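Local coordinates for protein dicer Related Helicase (Caenorhabditis elegans, PDB 6M6S) that binds double-stranded RNA carrying a 5'-triphosphate through its C-terminal domain and, as an RLR-family helicase, probably couples ATP hydrolysis to its action on RNA, at residues Lys19-Ser24 / Pro88-Lys93; Tyr26-Phe31 / Glu126-Ile131; Glu48-Val53 / Val76-Lys81; Asp113-Gln116 / Tyr120-Glu123. One frame throughout, in Å; residues are numbered along the deposited sequence. Where two conformers were deposited one is given.

Contact 1 (Lys19-Ser24 / Pro88-Lys93). With nucleotides of chain D.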
loop_
_atom_site.group_PDB
_atom_site.type_symbol
_atom_site.label_atom_id
_atom_site.label_comp_id
_atom_site.label_asym_id
_atom_site.label_seq_id
_atom_site.Cartn_x
_atom_site.Cartn_y
_atom_site.Cartn_z
ATOM N N LYS B 19 7.177 -16.294 2.787
ATOM C CA LYS B 19 7.924 -16.836 3.924
ATOM C C LYS B 19 7.792 -15.875 5.109
ATOM O O LYS B 19 7.869 -14.648 4.933
ATOM C CB LYS B 19 9.379 -16.985 3.523
ATOM C CG LYS B 19 10.270 -17.556 4.602
ATOM C CD LYS B 19 11.700 -17.392 4.193
ATOM C CE LYS B 19 12.590 -18.001 5.223
ATOM N NZ LYS B 19 12.038 -19.332 5.583
ATOM N N GLU B 20 7.594 -16.417 6.315
ATOM C CA GLU B 20 7.377 -15.558 7.485
ATOM C C GLU B 20 8.690 -15.026 8.046
ATOM O O GLU B 20 9.628 -15.798 8.209
ATOM C CB GLU B 20 6.587 -16.317 8.569
ATOM C CG GLU B 20 6.442 -15.488 9.870
ATOM C CD GLU B 20 5.660 -16.206 10.982
ATOM O OE1 GLU B 20 5.017 -17.257 10.710
ATOM O OE2 GLU B 20 5.700 -15.689 12.127
ATOM N N PHE B 21 8.800 -13.732 8.330
ATOM C CA PHE B 21 10.041 -13.256 8.975
ATOM C C PHE B 21 9.913 -13.178 10.493
ATOM O O PHE B 21 10.807 -13.608 11.247
ATOM C CB PHE B 21 10.305 -11.855 8.444
ATOM C CG PHE B 21 10.670 -11.815 6.974
ATOM C CD1 PHE B 21 11.685 -12.592 6.480
ATOM C CD2 PHE B 21 9.960 -11.025 6.085
ATOM C CE1 PHE B 21 12.002 -12.543 5.149
ATOM C CE2 PHE B 21 10.305 -10.970 4.768
ATOM C CZ PHE B 21 11.298 -11.752 4.291
ATOM N N CYS B 22 8.806 -12.619 10.973
ATOM C CA CYS B 22 8.605 -12.434 12.406
ATOM C C CYS B 22 7.166 -12.001 12.724
ATOM O O CYS B 22 6.386 -11.740 11.807
ATOM C CB CYS B 22 9.579 -11.357 12.990
ATOM S SG CYS B 22 9.228 -9.640 12.351
ATOM N N LYS B 23 6.853 -11.910 14.010
ATOM C CA LYS B 23 5.541 -11.438 14.456
ATOM C C LYS B 23 5.592 -9.940 14.692
ATOM O O LYS B 23 6.633 -9.357 15.017
ATOM C CB LYS B 23 5.178 -12.118 15.777
ATOM C CG LYS B 23 4.995 -13.623 15.663
ATOM C CD LYS B 23 3.905 -14.008 14.657
ATOM C CE LYS B 23 3.601 -15.542 14.781
ATOM N NZ LYS B 23 4.861 -16.304 14.572
ATOM N N SER B 24 4.436 -9.300 14.569
ATOM C CA SER B 24 4.326 -7.847 14.726
ATOM C C SER B 24 4.789 -7.320 16.086
ATOM O O SER B 24 5.214 -6.163 16.176
ATOM C CB SER B 24 2.821 -7.487 14.562
ATOM O OG SER B 24 2.004 -8.275 15.456
ATOM N N PRO B 88 17.658 -5.456 11.779
ATOM C CA PRO B 88 17.059 -5.393 10.439
ATOM C C PRO B 88 15.953 -4.344 10.405
ATOM O O PRO B 88 15.223 -4.153 11.382
ATOM C CB PRO B 88 16.434 -6.771 10.239
ATOM C CG PRO B 88 16.905 -7.613 11.396
ATOM C CD PRO B 88 17.368 -6.716 12.525
ATOM N N GLN B 89 15.887 -3.624 9.290
ATOM C CA GLN B 89 14.722 -2.787 8.975
ATOM C C GLN B 89 14.018 -3.350 7.769
ATOM O O GLN B 89 14.492 -3.253 6.612
ATOM C CB GLN B 89 15.218 -1.389 8.672
ATOM C CG GLN B 89 14.037 -0.360 8.537
ATOM C CD GLN B 89 14.575 0.924 7.968
ATOM O OE1 GLN B 89 14.850 1.024 6.753
ATOM N NE2 GLN B 89 14.793 1.906 8.842
ATOM N N LEU B 90 12.894 -4.024 8.014
ATOM C CA LEU B 90 12.128 -4.540 6.889
ATOM C C LEU B 90 11.340 -3.395 6.248
ATOM O O LEU B 90 10.758 -2.575 6.957
ATOM C CB LEU B 90 11.187 -5.613 7.366
ATOM C CG LEU B 90 11.848 -6.881 7.903
ATOM C CD1 LEU B 90 10.836 -7.781 8.636
ATOM C CD2 LEU B 90 12.495 -7.604 6.654
ATOM N N SER B 91 11.329 -3.315 4.919
ATOM C CA SER B 91 10.625 -2.239 4.206
ATOM C C SER B 91 9.122 -2.621 4.155
ATOM O O SER B 91 8.816 -3.775 3.790
ATOM C CB SER B 91 11.110 -2.201 2.772
ATOM O OG SER B 91 10.291 -1.272 2.028
ATOM N N VAL B 92 8.202 -1.684 4.434
ATOM C CA VAL B 92 6.781 -2.050 4.297
ATOM C C VAL B 92 6.433 -2.472 2.897
ATOM O O VAL B 92 5.490 -3.232 2.678
ATOM C CB VAL B 92 5.781 -0.913 4.561
ATOM C CG1 VAL B 92 5.386 -0.857 5.996
ATOM C CG2 VAL B 92 6.249 0.443 3.995
ATOM N N LYS B 93 7.153 -1.959 1.897
ATOM C CA LYS B 93 6.886 -2.370 0.509
ATOM C C LYS B 93 7.153 -3.837 0.164
ATOM O O LYS B 93 6.694 -4.305 -0.852
ATOM C CB LYS B 93 7.732 -1.531 -0.436
ATOM C CG LYS B 93 7.479 -0.061 -0.328
ATOM C CD LYS B 93 8.637 0.671 -1.014
ATOM C CE LYS B 93 8.424 2.173 -0.966
ATOM N NZ LYS B 93 9.323 2.873 -1.937
ATOM P P G D 2 13.635 3.931 2.374
ATOM O OP1 G D 2 12.530 3.074 1.836
ATOM O OP2 G D 2 13.871 5.222 1.644
ATOM O "O5'" G D 2 13.208 4.212 3.886
ATOM C "C5'" G D 2 13.077 3.129 4.798
ATOM C "C4'" G D 2 12.774 3.645 6.176
ATOM O "O4'" G D 2 13.911 4.356 6.691
ATOM C "C3'" G D 2 11.633 4.653 6.292
ATOM O "O3'" G D 2 10.391 3.998 6.358
ATOM C "C2'" G D 2 11.956 5.334 7.612
ATOM O "O2'" G D 2 11.584 4.472 8.681
ATOM C "C1'" G D 2 13.481 5.379 7.561
ATOM N N9 G D 2 14.006 6.645 7.022
ATOM C C8 G D 2 14.496 6.872 5.733
ATOM N N7 G D 2 14.937 8.103 5.572
ATOM C C5 G D 2 14.747 8.693 6.829
ATOM C C6 G D 2 15.025 10.006 7.298
ATOM O O6 G D 2 15.529 10.927 6.676
ATOM N N1 G D 2 14.660 10.194 8.628
ATOM C C2 G D 2 14.106 9.223 9.437
ATOM N N2 G D 2 13.831 9.563 10.716
ATOM N N3 G D 2 13.845 7.992 9.009
ATOM C C4 G D 2 14.186 7.809 7.719
#
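Beside the zinc site of this RIG-I-type C-terminal domain, Leu-90 of strand 85-90 reaches Phe-21 and Cys-22 of strand 20-23. Its methyl CD1 lies 4.1 Å from Phe-21 CB and 4.5 Å from Cys-22 SG. The other branch, CD2, sits 4.3 Å above one face of the Phe-21 ring, toward its rim, while Lys-19 O lies over the centre of the opposite face. A forked leucine suits the spot: one branch fits between Phe-21 CB and Cys-22 SG, the other over the ring. Phe-21 and Cys-22 can both face Leu-90 because a classic beta bulge interrupts strand alternation: Phe-21 turns to psi -46°, and both residues form backbone hydrogen bonds with Leu-12 of strand 11-14. The Phe-21 side chain also packs on Cys-14 and Cys-69, two of the four zinc-binding cysteines. One residue before Leu-90, Gln-89 points the other way. With CG anti to the backbone N (chi1 -171°) and the chain extended, its OE1 comes within 3.4 Å of C5' in G2 of RNA chain D.

Contact 2 (Tyr26-Phe31 / Glu126-Ile131). With nucleotides of chain C.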
loop_
_atom_site.group_PDB
_atom_site.type_symbol
_atom_site.label_atom_id
_atom_site.label_comp_id
_atom_site.label_asym_id
_atom_site.label_seq_id
_atom_site.Cartn_x
_atom_site.Cartn_y
_atom_site.Cartn_z
ATOM N N TYR B 26 7.358 -7.765 17.565
ATOM C CA TYR B 26 8.814 -7.521 17.622
ATOM C C TYR B 26 9.235 -6.264 16.908
ATOM O O TYR B 26 10.431 -5.952 16.846
ATOM C CB TYR B 26 9.623 -8.728 17.088
ATOM C CG TYR B 26 9.443 -9.921 17.982
ATOM C CD1 TYR B 26 10.056 -9.965 19.213
ATOM C CD2 TYR B 26 8.592 -10.964 17.618
ATOM C CE1 TYR B 26 9.856 -11.028 20.045
ATOM C CE2 TYR B 26 8.383 -12.032 18.453
ATOM C CZ TYR B 26 9.013 -12.059 19.649
ATOM O OH TYR B 26 8.812 -13.135 20.480
ATOM N N ILE B 27 8.308 -5.532 16.295
ATOM C CA ILE B 27 8.701 -4.330 15.600
ATOM C C ILE B 27 8.609 -3.180 16.592
ATOM O O ILE B 27 7.591 -3.031 17.289
ATOM C CB ILE B 27 7.713 -3.992 14.482
ATOM C CG1 ILE B 27 7.649 -5.153 13.481
ATOM C CG2 ILE B 27 8.110 -2.681 13.743
ATOM C CD1 ILE B 27 8.959 -5.510 12.754
ATOM N N LYS B 28 9.672 -2.386 16.696
ATOM C CA LYS B 28 9.686 -1.269 17.663
ATOM C C LYS B 28 10.395 -0.140 16.933
ATOM O O LYS B 28 11.240 -0.413 16.037
ATOM C CB LYS B 28 10.500 -1.632 18.902
ATOM C CG LYS B 28 9.806 -2.734 19.702
ATOM C CD LYS B 28 10.795 -3.465 20.496
ATOM C CE LYS B 28 10.278 -4.839 20.833
ATOM N NZ LYS B 28 9.294 -4.768 21.915
ATOM N N LYS B 29 10.012 1.118 17.211
ATOM C CA LYS B 29 10.545 2.264 16.491
ATOM C C LYS B 29 11.704 2.939 17.201
ATOM O O LYS B 29 11.664 3.140 18.433
ATOM C CB LYS B 29 9.477 3.360 16.413
ATOM C CG LYS B 29 8.193 2.953 15.808
ATOM C CD LYS B 29 7.236 4.176 15.812
ATOM C CE LYS B 29 6.542 4.435 17.121
ATOM N NZ LYS B 29 5.411 5.344 16.828
ATOM N N VAL B 30 12.683 3.385 16.416
ATOM C CA VAL B 30 13.701 4.262 16.925
ATOM C C VAL B 30 13.674 5.509 16.045
ATOM O O VAL B 30 14.117 5.461 14.891
ATOM C CB VAL B 30 15.066 3.605 16.860
ATOM C CG1 VAL B 30 16.135 4.568 17.424
ATOM C CG2 VAL B 30 15.020 2.275 17.636
ATOM N N PHE B 31 13.145 6.609 16.564
ATOM C CA PHE B 31 13.011 7.831 15.757
ATOM C C PHE B 31 12.471 7.562 14.342
ATOM O O PHE B 31 13.076 7.933 13.305
ATOM C CB PHE B 31 14.345 8.567 15.689
ATOM C CG PHE B 31 14.773 9.141 17.018
ATOM C CD1 PHE B 31 14.224 10.335 17.462
ATOM C CD2 PHE B 31 15.707 8.495 17.803
ATOM C CE1 PHE B 31 14.623 10.893 18.698
ATOM C CE2 PHE B 31 16.110 9.036 19.033
ATOM C CZ PHE B 31 15.566 10.239 19.477
ATOM N N GLU B 126 15.815 0.620 26.151
ATOM C CA GLU B 126 17.067 -0.165 26.294
ATOM C C GLU B 126 16.887 -1.690 26.464
ATOM O O GLU B 126 17.612 -2.476 25.904
ATOM C CB GLU B 126 17.922 0.379 27.442
ATOM C CG GLU B 126 19.420 0.543 27.083
ATOM C CD GLU B 126 20.284 -0.699 27.304
ATOM O OE1 GLU B 126 20.144 -1.384 28.354
ATOM O OE2 GLU B 126 21.141 -0.965 26.418
ATOM N N ASP B 127 15.908 -2.101 27.252
ATOM C CA ASP B 127 15.563 -3.521 27.366
ATOM C C ASP B 127 15.427 -4.259 26.013
ATOM O O ASP B 127 15.897 -5.399 25.872
ATOM C CB ASP B 127 14.273 -3.614 28.193
ATOM C CG ASP B 127 14.010 -4.994 28.709
ATOM O OD1 ASP B 127 13.552 -5.838 27.901
ATOM O OD2 ASP B 127 14.263 -5.234 29.916
ATOM N N ASP B 128 14.814 -3.623 25.003
ATOM C CA ASP B 128 14.676 -4.270 23.674
ATOM C C ASP B 128 16.004 -4.575 23.002
ATOM O O ASP B 128 16.152 -5.549 22.263
ATOM C CB ASP B 128 13.861 -3.388 22.700
ATOM C CG ASP B 128 12.477 -3.176 23.175
ATOM O OD1 ASP B 128 11.829 -4.202 23.443
ATOM O OD2 ASP B 128 12.030 -2.007 23.296
ATOM N N PHE B 129 16.993 -3.725 23.245
ATOM C CA PHE B 129 18.304 -3.901 22.598
ATOM C C PHE B 129 19.042 -5.082 23.185
ATOM O O PHE B 129 19.830 -5.745 22.496
ATOM C CB PHE B 129 19.155 -2.636 22.747
ATOM C CG PHE B 129 18.715 -1.521 21.863
ATOM C CD1 PHE B 129 17.715 -0.678 22.269
ATOM C CD2 PHE B 129 19.262 -1.336 20.594
ATOM C CE1 PHE B 129 17.258 0.355 21.413
ATOM C CE2 PHE B 129 18.824 -0.307 19.776
ATOM C CZ PHE B 129 17.800 0.521 20.168
ATOM N N ARG B 130 18.773 -5.382 24.440
ATOM C CA ARG B 130 19.550 -6.414 25.097
ATOM C C ARG B 130 19.398 -7.788 24.476
ATOM O O ARG B 130 20.377 -8.490 24.344
ATOM C CB ARG B 130 19.205 -6.470 26.561
ATOM C CG ARG B 130 19.519 -5.189 27.272
ATOM C CD ARG B 130 19.109 -5.325 28.722
ATOM N NE ARG B 130 19.832 -6.408 29.393
ATOM C CZ ARG B 130 20.977 -6.241 30.039
ATOM N NH1 ARG B 130 21.543 -5.043 30.111
ATOM N NH2 ARG B 130 21.557 -7.269 30.611
ATOM N N ILE B 131 18.178 -8.164 24.064
ATOM C CA ILE B 131 18.034 -9.488 23.454
ATOM C C ILE B 131 18.707 -9.552 22.069
ATOM O O ILE B 131 19.025 -10.651 21.556
ATOM C CB ILE B 131 16.546 -9.951 23.391
ATOM C CG1 ILE B 131 16.446 -11.463 23.127
ATOM C CG2 ILE B 131 15.738 -9.128 22.388
ATOM C CD1 ILE B 131 16.192 -12.300 24.364
ATOM P P C C 12 18.390 14.378 15.637
ATOM O OP1 C C 12 18.841 14.368 17.058
ATOM O OP2 C C 12 19.206 15.126 14.659
ATOM O "O5'" C C 12 18.193 12.876 15.143
ATOM C "C5'" C C 12 17.615 11.902 15.991
ATOM C "C4'" C C 12 17.485 10.570 15.301
ATOM O "O4'" C C 12 16.734 10.713 14.085
ATOM C "C3'" C C 12 18.762 9.909 14.838
ATOM O "O3'" C C 12 19.489 9.318 15.894
ATOM C "C2'" C C 12 18.238 8.891 13.850
ATOM O "O2'" C C 12 17.709 7.774 14.550
ATOM C "C1'" C C 12 17.082 9.665 13.199
ATOM N N1 C C 12 17.501 10.234 11.899
ATOM C C2 C C 12 17.406 9.414 10.783
ATOM O O2 C C 12 16.916 8.275 10.930
ATOM N N3 C C 12 17.798 9.902 9.579
ATOM C C4 C C 12 18.321 11.123 9.500
ATOM N N4 C C 12 18.708 11.545 8.298
ATOM C C5 C C 12 18.448 11.977 10.630
ATOM C C6 C C 12 18.036 11.486 11.804
#
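Lys-28 meets Asp-128 with its chain as much as with its charge: CD presses tightly on the carboxylate, and the hydrogen bond from NZ is only weak. The contact fastens helix 126-132 onto strand 27-30, the central strand of a mixed three-stranded sheet in the RIG-I-type domain. The two side chains approach from opposite directions. Lys-28 CD comes to 3.2 Å from Asp-128 OD1, and the bend at chi4 (-77°) brings NZ round to 3.0 Å from the same oxygen, completing a salt bridge. The other oxygen, OD2, accepts from the backbone N of Ile-125; aspartate's two oxygens can thus serve the backbone N three residues earlier and the lysine at once. Two residues along the strand, Val-30 faces the helix as well, and its CG2 packs 4.1 Å from Phe-129 CZ. A compact branched residue fits against this large ring, which also meets Phe-37 edge-to-face. At the strand's end, Phe-31 adopts positive phi (44°) and presents a flat apolar face to RNA chain C, where C4' of C12 rests toward the rim of the ring, 3.5 Å from Phe-31 CG.

Contact 3 (Glu48-Val53 / Val76-Lys81)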
loop_
_atom_site.group_PDB
_atom_site.type_symbol
_atom_site.label_atom_id
_atom_site.label_comp_id
_atom_site.label_asym_id
_atom_site.label_seq_id
_atom_site.Cartn_x
_atom_site.Cartn_y
_atom_site.Cartn_z
ATOM N N GLU B 48 23.784 -8.799 2.587
ATOM C CA GLU B 48 24.605 -8.604 1.398
ATOM C C GLU B 48 25.237 -7.189 1.426
ATOM O O GLU B 48 24.504 -6.206 1.532
ATOM C CB GLU B 48 23.782 -8.810 0.131
ATOM C CG GLU B 48 24.623 -8.740 -1.129
ATOM C CD GLU B 48 25.360 -10.078 -1.480
ATOM O OE1 GLU B 48 25.197 -11.121 -0.786
ATOM O OE2 GLU B 48 26.094 -10.077 -2.488
ATOM N N SER B 49 26.570 -7.072 1.343
ATOM C CA SER B 49 27.181 -5.748 1.397
ATOM C C SER B 49 26.702 -4.845 0.249
ATOM O O SER B 49 26.483 -5.319 -0.854
ATOM C CB SER B 49 28.707 -5.888 1.322
ATOM O OG SER B 49 29.308 -4.607 1.162
ATOM N N LYS B 50 26.542 -3.542 0.488
ATOM C CA LYS B 50 26.142 -2.641 -0.620
ATOM C C LYS B 50 27.291 -2.086 -1.471
ATOM O O LYS B 50 27.084 -1.619 -2.616
ATOM C CB LYS B 50 25.294 -1.463 -0.103
ATOM C CG LYS B 50 23.855 -1.820 0.133
ATOM C CD LYS B 50 23.003 -0.590 0.413
ATOM C CE LYS B 50 22.858 0.293 -0.821
ATOM N NZ LYS B 50 21.985 1.461 -0.528
ATOM N N ARG B 51 28.489 -2.136 -0.903
ATOM C CA ARG B 51 29.691 -1.555 -1.524
ATOM C C ARG B 51 29.521 -0.064 -1.848
ATOM O O ARG B 51 30.073 0.432 -2.834
ATOM C CB ARG B 51 30.118 -2.324 -2.792
ATOM C CG ARG B 51 30.677 -3.729 -2.542
ATOM C CD ARG B 51 29.562 -4.766 -2.585
ATOM N NE ARG B 51 30.036 -6.103 -2.964
ATOM C CZ ARG B 51 29.274 -7.205 -2.954
ATOM N NH1 ARG B 51 27.984 -7.154 -2.564
ATOM N NH2 ARG B 51 29.805 -8.369 -3.325
ATOM N N LYS B 52 28.752 0.638 -1.022
ATOM C CA LYS B 52 28.543 2.063 -1.213
ATOM C C LYS B 52 28.014 2.616 0.108
ATOM O O LYS B 52 26.982 2.178 0.585
ATOM C CB LYS B 52 27.551 2.301 -2.334
ATOM C CG LYS B 52 27.387 3.761 -2.690
ATOM C CD LYS B 52 28.527 4.237 -3.575
ATOM C CE LYS B 52 28.453 3.590 -4.955
ATOM N NZ LYS B 52 29.523 4.072 -5.866
ATOM N N VAL B 53 28.739 3.548 0.714
ATOM C CA VAL B 53 28.404 3.982 2.075
ATOM C C VAL B 53 27.229 4.940 1.962
ATOM O O VAL B 53 27.116 5.674 0.987
ATOM C CB VAL B 53 29.649 4.655 2.737
ATOM C CG1 VAL B 53 29.310 5.354 4.040
ATOM C CG2 VAL B 53 30.782 3.658 2.951
ATOM N N VAL B 76 14.501 -7.026 0.883
ATOM C CA VAL B 76 13.379 -6.736 1.807
ATOM C C VAL B 76 13.678 -5.590 2.770
ATOM O O VAL B 76 12.921 -5.388 3.728
ATOM C CB VAL B 76 12.859 -7.963 2.571
ATOM C CG1 VAL B 76 12.263 -9.018 1.625
ATOM C CG2 VAL B 76 13.962 -8.595 3.459
ATOM N N GLY B 77 14.755 -4.831 2.541
ATOM C CA GLY B 77 15.097 -3.775 3.489
ATOM C C GLY B 77 16.609 -3.622 3.657
ATOM O O GLY B 77 17.423 -3.910 2.740
ATOM N N ARG B 78 16.997 -3.169 4.836
ATOM C CA ARG B 78 18.395 -2.837 5.057
ATOM C C ARG B 78 18.688 -3.073 6.502
ATOM O O ARG B 78 17.833 -2.816 7.373
ATOM C CB ARG B 78 18.600 -1.369 4.736
ATOM C CG ARG B 78 20.011 -0.947 4.752
ATOM C CD ARG B 78 20.130 0.400 4.018
ATOM N NE ARG B 78 21.515 0.674 3.847
ATOM C CZ ARG B 78 22.008 1.718 3.207
ATOM N NH1 ARG B 78 21.195 2.616 2.638
ATOM N NH2 ARG B 78 23.316 1.840 3.139
ATOM N N ALA B 79 19.907 -3.521 6.819
ATOM C CA ALA B 79 20.271 -3.627 8.228
ATOM C C ALA B 79 20.940 -2.328 8.665
ATOM O O ALA B 79 21.538 -1.614 7.842
ATOM C CB ALA B 79 21.259 -4.811 8.424
ATOM N N TYR B 80 20.811 -2.005 9.961
ATOM C CA TYR B 80 21.417 -0.810 10.519
ATOM C C TYR B 80 22.218 -1.205 11.739
ATOM O O TYR B 80 21.988 -2.282 12.327
ATOM C CB TYR B 80 20.333 0.154 11.024
ATOM C CG TYR B 80 19.551 0.955 9.971
ATOM C CD1 TYR B 80 18.710 0.314 9.076
ATOM C CD2 TYR B 80 19.627 2.340 9.942
ATOM C CE1 TYR B 80 17.970 1.026 8.138
ATOM C CE2 TYR B 80 18.869 3.076 9.014
ATOM C CZ TYR B 80 18.068 2.411 8.128
ATOM O OH TYR B 80 17.287 3.126 7.241
ATOM N N LYS B 81 23.147 -0.337 12.139
ATOM C CA LYS B 81 23.743 -0.390 13.484
ATOM C C LYS B 81 23.160 0.768 14.273
ATOM O O LYS B 81 23.373 1.953 13.901
ATOM C CB LYS B 81 25.267 -0.256 13.408
ATOM C CG LYS B 81 25.991 -0.635 14.683
ATOM C CD LYS B 81 27.507 -0.244 14.553
ATOM C CE LYS B 81 28.383 -1.002 15.460
ATOM N NZ LYS B 81 29.793 -1.066 14.917
HETATM O O HOH W 1 24.235 2.953 0.967
HETATM O O HOH W 2 26.090 0.812 3.039
#
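The loop carrying Lys-50 follows strand 45-48 and faces Arg-78 of strand 75-82 with no direct hydrogen bond between the two segments. Arg-51 takes positive phi (56°) in this loop, and its NH1 donates to Ser-49 O at 2.9 Å. Lys-50 and Arg-78 cross at about a right angle. Bent at chi3 (69°), the lysine brings NZ over one face of the guanidinium, 3.5 Å from Arg-78 NH1, with its CD 3.7 Å from Arg-78 NH2. In RIG-I-type domains basic side chains gather round the RNA end. Here Lys-50 NZ and Arg-78 NH1 each bond to a modified residue, most likely the 5'-triphosphate nucleotide, whose negative charge would account for the two cations lying together. Extended from CG to NE, Arg-78 is long enough for that reach, and the bond from its NE to Leu-64 O steadies the flat group. Water 1 accepts from Lys-50 NZ and from Arg-78 NH2; water 2, at the guanidinium edge, is weakly bonded to NH2; both donate to Lys-52 O.

Contact 4 (Asp113-Gln116 / Tyr120-Glu123)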
loop_
_atom_site.group_PDB
_atom_site.type_symbol
_atom_site.label_atom_id
_atom_site.label_comp_id
_atom_site.label_asym_id
_atom_site.label_seq_id
_atom_site.Cartn_x
_atom_site.Cartn_y
_atom_site.Cartn_z
ATOM N N ASP B 113 0.936 3.665 8.231
ATOM C CA ASP B 113 -0.434 3.169 8.010
ATOM C C ASP B 113 -0.614 1.833 8.768
ATOM O O ASP B 113 -1.735 1.539 9.207
ATOM C CB ASP B 113 -0.720 2.876 6.531
ATOM C CG ASP B 113 -0.837 4.139 5.685
ATOM O OD1 ASP B 113 -1.410 5.121 6.173
ATOM O OD2 ASP B 113 -0.347 4.135 4.535
ATOM N N VAL B 114 0.479 1.128 8.970
ATOM C CA VAL B 114 0.482 -0.099 9.774
ATOM C C VAL B 114 0.059 0.227 11.207
ATOM O O VAL B 114 -0.778 -0.473 11.793
ATOM C CB VAL B 114 1.853 -0.786 9.754
ATOM C CG1 VAL B 114 1.858 -2.016 10.652
ATOM C CG2 VAL B 114 2.245 -1.209 8.308
ATOM N N GLU B 115 0.647 1.285 11.791
ATOM C CA GLU B 115 0.219 1.749 13.150
ATOM C C GLU B 115 -1.219 2.146 13.274
ATOM O O GLU B 115 -1.894 1.923 14.295
ATOM C CB GLU B 115 1.065 2.956 13.595
ATOM C CG GLU B 115 2.489 2.638 13.760
ATOM C CD GLU B 115 3.318 3.796 14.393
ATOM O OE1 GLU B 115 3.883 4.614 13.644
ATOM O OE2 GLU B 115 3.377 3.891 15.630
ATOM N N GLN B 116 -1.708 2.829 12.250
ATOM C CA GLN B 116 -3.048 3.305 12.250
ATOM C C GLN B 116 -4.092 2.208 12.071
ATOM O O GLN B 116 -5.159 2.273 12.658
ATOM C CB GLN B 116 -3.210 4.327 11.134
ATOM C CG GLN B 116 -4.441 5.160 11.264
ATOM C CD GLN B 116 -4.496 6.314 10.249
ATOM O OE1 GLN B 116 -3.465 6.741 9.716
ATOM N NE2 GLN B 116 -5.701 6.805 9.977
ATOM N N TYR B 120 -0.525 -1.512 17.215
ATOM C CA TYR B 120 0.342 -0.586 17.931
ATOM C C TYR B 120 1.825 -0.979 17.826
ATOM O O TYR B 120 2.175 -2.181 17.940
ATOM C CB TYR B 120 -0.111 -0.635 19.386
ATOM C CG TYR B 120 0.824 -0.033 20.378
ATOM C CD1 TYR B 120 0.930 1.334 20.534
ATOM C CD2 TYR B 120 1.587 -0.842 21.160
ATOM C CE1 TYR B 120 1.795 1.881 21.485
ATOM C CE2 TYR B 120 2.456 -0.315 22.101
ATOM C CZ TYR B 120 2.562 1.053 22.257
ATOM O OH TYR B 120 3.451 1.539 23.225
ATOM N N ILE B 121 2.703 0.010 17.624
ATOM C CA ILE B 121 4.158 -0.214 17.597
ATOM C C ILE B 121 4.750 0.704 18.651
ATOM O O ILE B 121 4.570 1.935 18.618
ATOM C CB ILE B 121 4.748 0.109 16.178
ATOM C CG1 ILE B 121 4.105 -0.847 15.181
ATOM C CG2 ILE B 121 6.289 -0.070 16.173
ATOM C CD1 ILE B 121 4.517 -0.622 13.737
ATOM N N SER B 122 5.474 0.125 19.601
ATOM C CA SER B 122 6.043 0.936 20.676
ATOM C C SER B 122 7.396 1.591 20.239
ATOM O O SER B 122 8.067 1.131 19.279
ATOM C CB SER B 122 6.258 0.058 21.933
ATOM O OG SER B 122 7.291 -0.897 21.705
ATOM N N GLU B 123 7.811 2.648 20.936
ATOM C CA GLU B 123 9.198 3.122 20.780
ATOM C C GLU B 123 10.149 2.232 21.566
ATOM O O GLU B 123 9.893 1.922 22.743
ATOM C CB GLU B 123 9.288 4.571 21.278
ATOM C CG GLU B 123 8.260 5.429 20.526
ATOM C CD GLU B 123 8.329 6.906 20.812
ATOM O OE1 GLU B 123 8.806 7.297 21.916
ATOM O OE2 GLU B 123 7.845 7.679 19.932
HETATM O O HOH W 3 1.786 2.933 17.334
#
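Glu-115 and Ile-121 cross at about a right angle, the aliphatic part of one against the outermost methyl of the other. Ile-121 CD1 lies 3.8 Å from Glu-115 CG. It gets there because CG1 stands beside the backbone N (chi1 -62°) and the chain then runs on extended toward the helix. The same methyl is 4.3 Å from Val-114 CG1, so the isoleucine tip meets two successive residues of helix 111-117. Glutamate suits this edge because its methylenes can pack on an apolar neighbour while its carboxylate carries on to polar partners. OE1 is bonded to Tyr-34 OH and OE2 is in a salt bridge with Lys-29, both on neighbouring strands. OE2 also accepts from water 3, which in turn accepts from Ile-121 N at 3.1 Å. This water therefore ties the helix to the backbone of the segment after it, where no direct hydrogen bond joins the two. The chain leaves helix 111-117 and turns back to lay the short, weakly bonded strand 122-123 parallel to 27-30, at the edge of the domain's mixed sheet.

Contacts 1 and 3 meet through neighbouring strands: Gln-89 N lies 2.8 Å from Arg-78 O, and Val-76 CG1 packs 3.9 Å from Phe-21 CZ. Contacts 2 and 4 share the mixed sheet, where Lys-29 NZ forms a salt bridge with Glu-115 OE2 at 2.8 Å. Cys-22 SG, 4.2 Å from Ile-27 CD1, connects contact 1 to contact 2, and Val-92 touches Val-114 to join it to contact 4. Contacts 3 and 4 stand apart, their centres about 24 Å from each other. Contacts 1, 2 and 3 all reach the RNA, through Gln-89, Phe-31 and probably the cationic pair; contact 1 alone of the four also borders the zinc, about 5 Å from the Phe-21 side chain.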